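Long-range contacts in anti-sigma-I factor RsgI3 (Clostridium thermocellum, PDB 6QE7), which binds pectin through its extracellular PA14 dyad and probably holds the sigma factor SigI3 inactive until such a polysaccharide is bound: residues N13-S17 and E110-H114; A216-R221 and N232-Q236. One frame throughout, in Å; residues are numbered along the deposited sequence.

Contact 1. Residues N13-S17 and E110-H114; sequences NMDFS and EYYQH. With CA (calcium ion), chain D.
Beside a calcium site of the first PA14 domain, the loop between strands 6-11 and 19-25 lays M14 and F16 against E110 and Y112 near the end of strand 105-113 and H114 just after it. No hydrogen bond joins the two segments. M14 CG lies between the backbone N and the carbonyl carbon (chi1 76°), and the chain then runs extended alongside Y112, its CB 3.9 Å from Y112 CD2. Farther out, SD makes an oblique Met-aromatic contact, 4.9 Å from the centroid of the Y112 ring, and the terminal CE reaches H114 CD2 at 3.7 Å. F16 brings CZ to within 3.6 Å of E110 CB, while the E110 carboxylate, tilted 38° to the ring, sets OE2 above one ring face toward the rim; the same OE2 forms a salt bridge with R49. Behind these residues the loop is tied internally: N13 ND2 donates in its amide plane to S17 OG (2.9 Å), which donates to D15 OD1 (2.7 Å). D15 OD2 and N13 ND2 also bond Q253 and D203 of the second PA14 domain. Q113 OE1 binds calcium at 2.3 Å, joined by D69, D70, V115, A117 and two waters, while its NE2 is held by R116. Adjacent aspartates sharing a calcium with a loop are characteristic of calcium-dependent PA14 lectins such as the yeast flocculins.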
loop_
_atom_site.group_PDB
_atom_site.type_symbol
_atom_site.label_atom_id
_atom_site.label_comp_id
_atom_site.label_asym_id
_atom_site.label_seq_id
_atom_site.Cartn_x
_atom_site.Cartn_y
_atom_site.Cartn_z
ATOM N N ASN A 13 4.601 -4.839 0.479
ATOM C CA ASN A 13 3.608 -4.859 -0.632
ATOM C C ASN A 13 4.280 -4.249 -1.887
ATOM O O ASN A 13 5.335 -3.555 -1.750
ATOM C CB ASN A 13 2.345 -4.097 -0.208
ATOM C CG ASN A 13 1.352 -4.947 0.568
ATOM O OD1 ASN A 13 1.427 -6.175 0.559
ATOM N ND2 ASN A 13 0.327 -4.316 1.130
ATOM N N MET A 14 3.650 -4.379 -3.054
ATOM C CA MET A 14 4.222 -3.953 -4.357
ATOM C C MET A 14 3.740 -2.560 -4.723
ATOM O O MET A 14 4.142 -2.037 -5.757
ATOM C CB MET A 14 3.926 -5.000 -5.432
ATOM C CG MET A 14 2.530 -5.064 -6.013
ATOM S SD MET A 14 2.773 -6.746 -6.850
ATOM C CE MET A 14 1.043 -7.158 -7.185
ATOM N N ASP A 15 2.973 -1.919 -3.832
ATOM C CA ASP A 15 2.473 -0.548 -4.086
ATOM C C ASP A 15 2.889 0.400 -2.984
ATOM O O ASP A 15 2.068 1.289 -2.658
ATOM C CB ASP A 15 0.945 -0.526 -4.096
ATOM C CG ASP A 15 0.329 -0.999 -2.765
ATOM O OD1 ASP A 15 1.071 -1.557 -1.877
ATOM O OD2 ASP A 15 -0.881 -0.792 -2.631
ATOM N N PHE A 16 4.063 0.238 -2.389
ATOM C CA PHE A 16 4.633 1.225 -1.444
ATOM C C PHE A 16 3.696 1.325 -0.250
ATOM O O PHE A 16 3.535 2.411 0.271
ATOM C CB PHE A 16 4.840 2.613 -2.077
ATOM C CG PHE A 16 5.680 2.491 -3.332
ATOM C CD1 PHE A 16 7.015 2.189 -3.229
ATOM C CD2 PHE A 16 5.099 2.549 -4.583
ATOM C CE1 PHE A 16 7.788 2.031 -4.365
ATOM C CE2 PHE A 16 5.857 2.362 -5.727
ATOM C CZ PHE A 16 7.200 2.085 -5.601
ATOM N N SER A 17 3.124 0.209 0.166
ATOM C CA SER A 17 2.479 0.035 1.490
ATOM C C SER A 17 3.180 -1.117 2.196
ATOM O O SER A 17 3.978 -1.916 1.528
ATOM C CB SER A 17 0.975 -0.194 1.393
ATOM O OG SER A 17 0.718 -1.452 0.748
ATOM N N GLU A 110 11.519 3.894 -8.742
ATOM C CA GLU A 110 10.495 3.024 -8.108
ATOM C C GLU A 110 10.578 1.699 -8.814
ATOM O O GLU A 110 10.805 1.679 -10.024
ATOM C CB GLU A 110 9.101 3.670 -8.189
ATOM C CG GLU A 110 9.019 4.848 -7.242
ATOM C CD GLU A 110 7.683 5.589 -7.218
ATOM O OE1 GLU A 110 6.847 5.283 -8.015
ATOM O OE2 GLU A 110 7.502 6.386 -6.330
ATOM N N TYR A 111 10.493 0.634 -8.030
ATOM C CA TYR A 111 10.713 -0.735 -8.497
ATOM C C TYR A 111 9.665 -1.604 -7.831
ATOM O O TYR A 111 9.397 -1.341 -6.633
ATOM C CB TYR A 111 12.149 -1.146 -8.096
ATOM C CG TYR A 111 12.287 -2.639 -8.079
ATOM C CD1 TYR A 111 12.443 -3.346 -9.251
ATOM C CD2 TYR A 111 12.093 -3.341 -6.913
ATOM C CE1 TYR A 111 12.454 -4.721 -9.280
ATOM C CE2 TYR A 111 12.112 -4.715 -6.919
ATOM C CZ TYR A 111 12.277 -5.400 -8.096
ATOM O OH TYR A 111 12.308 -6.747 -8.070
ATOM N N TYR A 112 9.224 -2.695 -8.471
ATOM C CA TYR A 112 8.506 -3.721 -7.704
ATOM C C TYR A 112 8.791 -5.084 -8.336
ATOM O O TYR A 112 9.219 -5.215 -9.483
ATOM C CB TYR A 112 7.010 -3.422 -7.669
ATOM C CG TYR A 112 6.268 -3.855 -8.910
ATOM C CD1 TYR A 112 6.197 -3.057 -10.035
ATOM C CD2 TYR A 112 5.583 -5.064 -8.949
ATOM C CE1 TYR A 112 5.489 -3.451 -11.175
ATOM C CE2 TYR A 112 4.830 -5.453 -10.054
ATOM C CZ TYR A 112 4.765 -4.642 -11.181
ATOM O OH TYR A 112 4.115 -5.094 -12.285
ATOM N N GLN A 113 8.679 -6.061 -7.476
ATOM C CA GLN A 113 8.638 -7.514 -7.717
ATOM C C GLN A 113 7.211 -8.025 -7.529
ATOM O O GLN A 113 6.529 -7.712 -6.475
ATOM C CB GLN A 113 9.604 -8.198 -6.730
ATOM C CG GLN A 113 9.185 -9.633 -6.385
ATOM C CD GLN A 113 9.445 -10.654 -7.450
ATOM O OE1 GLN A 113 9.327 -10.397 -8.645
ATOM N NE2 GLN A 113 9.943 -11.820 -7.017
ATOM N N HIS A 114 6.786 -8.814 -8.498
ATOM C CA HIS A 114 5.521 -9.567 -8.405
ATOM C C HIS A 114 5.852 -10.971 -7.886
ATOM O O HIS A 114 5.731 -11.169 -6.673
ATOM C CB HIS A 114 4.705 -9.517 -9.716
ATOM C CG HIS A 114 3.373 -10.187 -9.585
ATOM N ND1 HIS A 114 2.890 -11.005 -10.558
ATOM C CD2 HIS A 114 2.485 -10.257 -8.541
ATOM C CE1 HIS A 114 1.741 -11.551 -10.161
ATOM N NE2 HIS A 114 1.466 -11.095 -8.909
HETATM CA CA CA D . 9.408 -11.107 -10.786
HETATM O O HOH W 1 7.329 -11.774 -12.452
HETATM O O HOH W 2 9.479 -12.537 -13.126
#

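Contact 2. Residues A216-R221 and N232-Q236; sequences ANGGVR and NWQNQ
V220 and N232 form an antiparallel hydrogen-bonded pair at the open end of the β-hairpin made by strands 219-224 and 227-232, in the second PA14 domain. N232 N bonds V220 O at 2.9 Å and V220 N bonds N232 O at 3.0 Å. Beyond this pair residues 233-236 leave the regular strand but continue alongside G219 and G218. G219, lacking a side chain, lets the turning backbone come close, and its CA makes CA-H...O contacts with N232 O (3.2 Å) and W233 O; the latter oxygen is also hydrogen-bonded by Y263 OH. V220 and N232 send their side chains to the same face of the sheet, where V220 packs on I269 and N232 ND2 is held by N242.

The main side-chain contact is the stack of R221 on W233. The indole, with CG anti to the backbone N (chi1 -169°), presents one face to the guanidinium, whose plane is inclined to it by only 18°. The overlap is off-centre, on the five-membered ring and the CB stem: R221 CZ is 4.3 Å from the centroid of the W233 five-membered ring, in a cation-pi contact, and W233 CB sits over the middle of the guanidinium. A salt bridge from R221 NE to D231 helps fix the rotation of the group. On the six-membered ring, W233 CZ3 approaches G219 O at 3.5 Å. N235 ND2 is modelled 2.5 Å from G218 O as a hydrogen bond, a length so short that its exact value is doubtful. The closest approach in the stack is made by R221 NH1, poised 3.4 Å from W233 CG.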
loop_
_atom_site.group_PDB
_atom_site.type_symbol
_atom_site.label_atom_id
_atom_site.label_comp_id
_atom_site.label_asym_id
_atom_site.label_seq_id
_atom_site.Cartn_x
_atom_site.Cartn_y
_atom_site.Cartn_z
ATOM N N ALA A 216 -24.847 -8.632 11.273
ATOM C CA ALA A 216 -25.194 -7.326 11.845
ATOM C C ALA A 216 -26.598 -7.284 12.451
ATOM O O ALA A 216 -27.523 -7.694 11.762
ATOM C CB ALA A 216 -25.086 -6.376 10.698
ATOM N N ASN A 217 -26.757 -6.586 13.568
ATOM C CA ASN A 217 -28.078 -6.346 14.230
ATOM C C ASN A 217 -28.797 -5.098 13.656
ATOM O O ASN A 217 -29.934 -4.820 14.057
ATOM C CB ASN A 217 -27.909 -6.253 15.741
ATOM C CG ASN A 217 -27.729 -7.603 16.408
ATOM O OD1 ASN A 217 -27.640 -8.633 15.739
ATOM N ND2 ASN A 217 -27.667 -7.610 17.731
ATOM N N GLY A 218 -28.204 -4.373 12.729
ATOM C CA GLY A 218 -28.809 -3.149 12.167
ATOM C C GLY A 218 -28.480 -3.057 10.702
ATOM O O GLY A 218 -28.418 -4.089 10.036
ATOM N N GLY A 219 -28.385 -1.853 10.179
ATOM C CA GLY A 219 -28.090 -1.627 8.753
ATOM C C GLY A 219 -26.577 -1.600 8.490
ATOM O O GLY A 219 -25.825 -1.038 9.334
ATOM N N VAL A 220 -26.165 -2.102 7.323
ATOM C CA VAL A 220 -24.737 -2.116 6.880
ATOM C C VAL A 220 -24.630 -1.634 5.442
ATOM O O VAL A 220 -25.521 -1.910 4.605
ATOM C CB VAL A 220 -24.121 -3.516 7.020
ATOM C CG1 VAL A 220 -23.866 -3.850 8.467
ATOM C CG2 VAL A 220 -24.981 -4.582 6.395
ATOM N N ARG A 221 -23.529 -0.969 5.168
ATOM C CA ARG A 221 -22.979 -0.828 3.797
ATOM C C ARG A 221 -21.479 -1.138 3.830
ATOM O O ARG A 221 -20.806 -0.722 4.815
ATOM C CB ARG A 221 -23.221 0.590 3.276
ATOM C CG ARG A 221 -24.679 0.915 3.015
ATOM C CD ARG A 221 -24.755 2.300 2.405
ATOM N NE ARG A 221 -26.051 2.389 1.745
ATOM C CZ ARG A 221 -26.999 3.251 2.076
ATOM N NH1 ARG A 221 -26.814 4.118 3.061
ATOM N NH2 ARG A 221 -28.134 3.253 1.401
ATOM N N ASN A 232 -27.436 -3.085 2.762
ATOM C CA ASN A 232 -28.637 -3.473 3.522
ATOM C C ASN A 232 -28.795 -2.467 4.673
ATOM O O ASN A 232 -28.652 -2.821 5.821
ATOM C CB ASN A 232 -28.521 -4.935 3.922
ATOM C CG ASN A 232 -29.764 -5.433 4.618
ATOM O OD1 ASN A 232 -30.849 -4.855 4.418
ATOM N ND2 ASN A 232 -29.605 -6.474 5.439
ATOM N N TRP A 233 -28.980 -1.214 4.339
ATOM C CA TRP A 233 -28.969 -0.113 5.320
ATOM C C TRP A 233 -30.252 -0.100 6.172
ATOM O O TRP A 233 -30.179 0.503 7.251
ATOM C CB TRP A 233 -28.808 1.201 4.573
ATOM C CG TRP A 233 -28.516 2.358 5.450
ATOM C CD1 TRP A 233 -29.203 3.531 5.547
ATOM C CD2 TRP A 233 -27.413 2.456 6.346
ATOM N NE1 TRP A 233 -28.623 4.335 6.480
ATOM C CE2 TRP A 233 -27.528 3.704 6.998
ATOM C CE3 TRP A 233 -26.367 1.592 6.694
ATOM C CZ2 TRP A 233 -26.594 4.136 7.932
ATOM C CZ3 TRP A 233 -25.477 1.997 7.665
ATOM C CH2 TRP A 233 -25.553 3.276 8.228
ATOM N N GLN A 234 -31.364 -0.686 5.699
ATOM C CA GLN A 234 -32.690 -0.719 6.409
ATOM C C GLN A 234 -32.755 -1.935 7.340
ATOM O O GLN A 234 -33.646 -2.029 8.191
ATOM C CB GLN A 234 -33.848 -0.724 5.390
ATOM C CG GLN A 234 -33.863 0.466 4.405
ATOM C CD GLN A 234 -33.817 1.839 5.049
ATOM O OE1 GLN A 234 -34.718 2.225 5.789
ATOM N NE2 GLN A 234 -32.787 2.629 4.747
ATOM N N ASN A 235 -31.816 -2.856 7.260
ATOM C CA ASN A 235 -32.022 -4.154 7.948
ATOM C C ASN A 235 -32.268 -3.915 9.442
ATOM O O ASN A 235 -31.571 -3.050 10.070
ATOM C CB ASN A 235 -30.858 -5.147 7.803
ATOM C CG ASN A 235 -30.861 -6.183 8.910
ATOM O OD1 ASN A 235 -31.781 -7.019 8.964
ATOM N ND2 ASN A 235 -29.902 -6.084 9.833
ATOM N N GLN A 236 -33.123 -4.760 9.996
ATOM C CA GLN A 236 -33.500 -4.800 11.429
ATOM C C GLN A 236 -33.245 -6.194 12.028
ATOM O O GLN A 236 -33.118 -6.286 13.247
ATOM C CB GLN A 236 -34.981 -4.407 11.494
ATOM C CG GLN A 236 -35.315 -3.432 12.608
ATOM C CD GLN A 236 -34.456 -2.197 12.531
ATOM O OE1 GLN A 236 -33.253 -2.246 12.780
ATOM N NE2 GLN A 236 -35.084 -1.082 12.202
#

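In the fold
The two contacts lie in different PA14 domains of the dyad, their centres 37 Å apart and their nearest atoms about 21 Å apart, so neither touches the other. Contact 1 lies near two calcium ions: Q113 binds one directly, and the M14 side chain is about 7 Å from the other, held by N12, D44 and T45. The calcium sites seen here all belong to the first domain. By sequence, the 216-221 segment of contact 2 probably corresponds to the D69-D70 loop of the first domain, with N217 and G218 in place of the two calcium-binding aspartates.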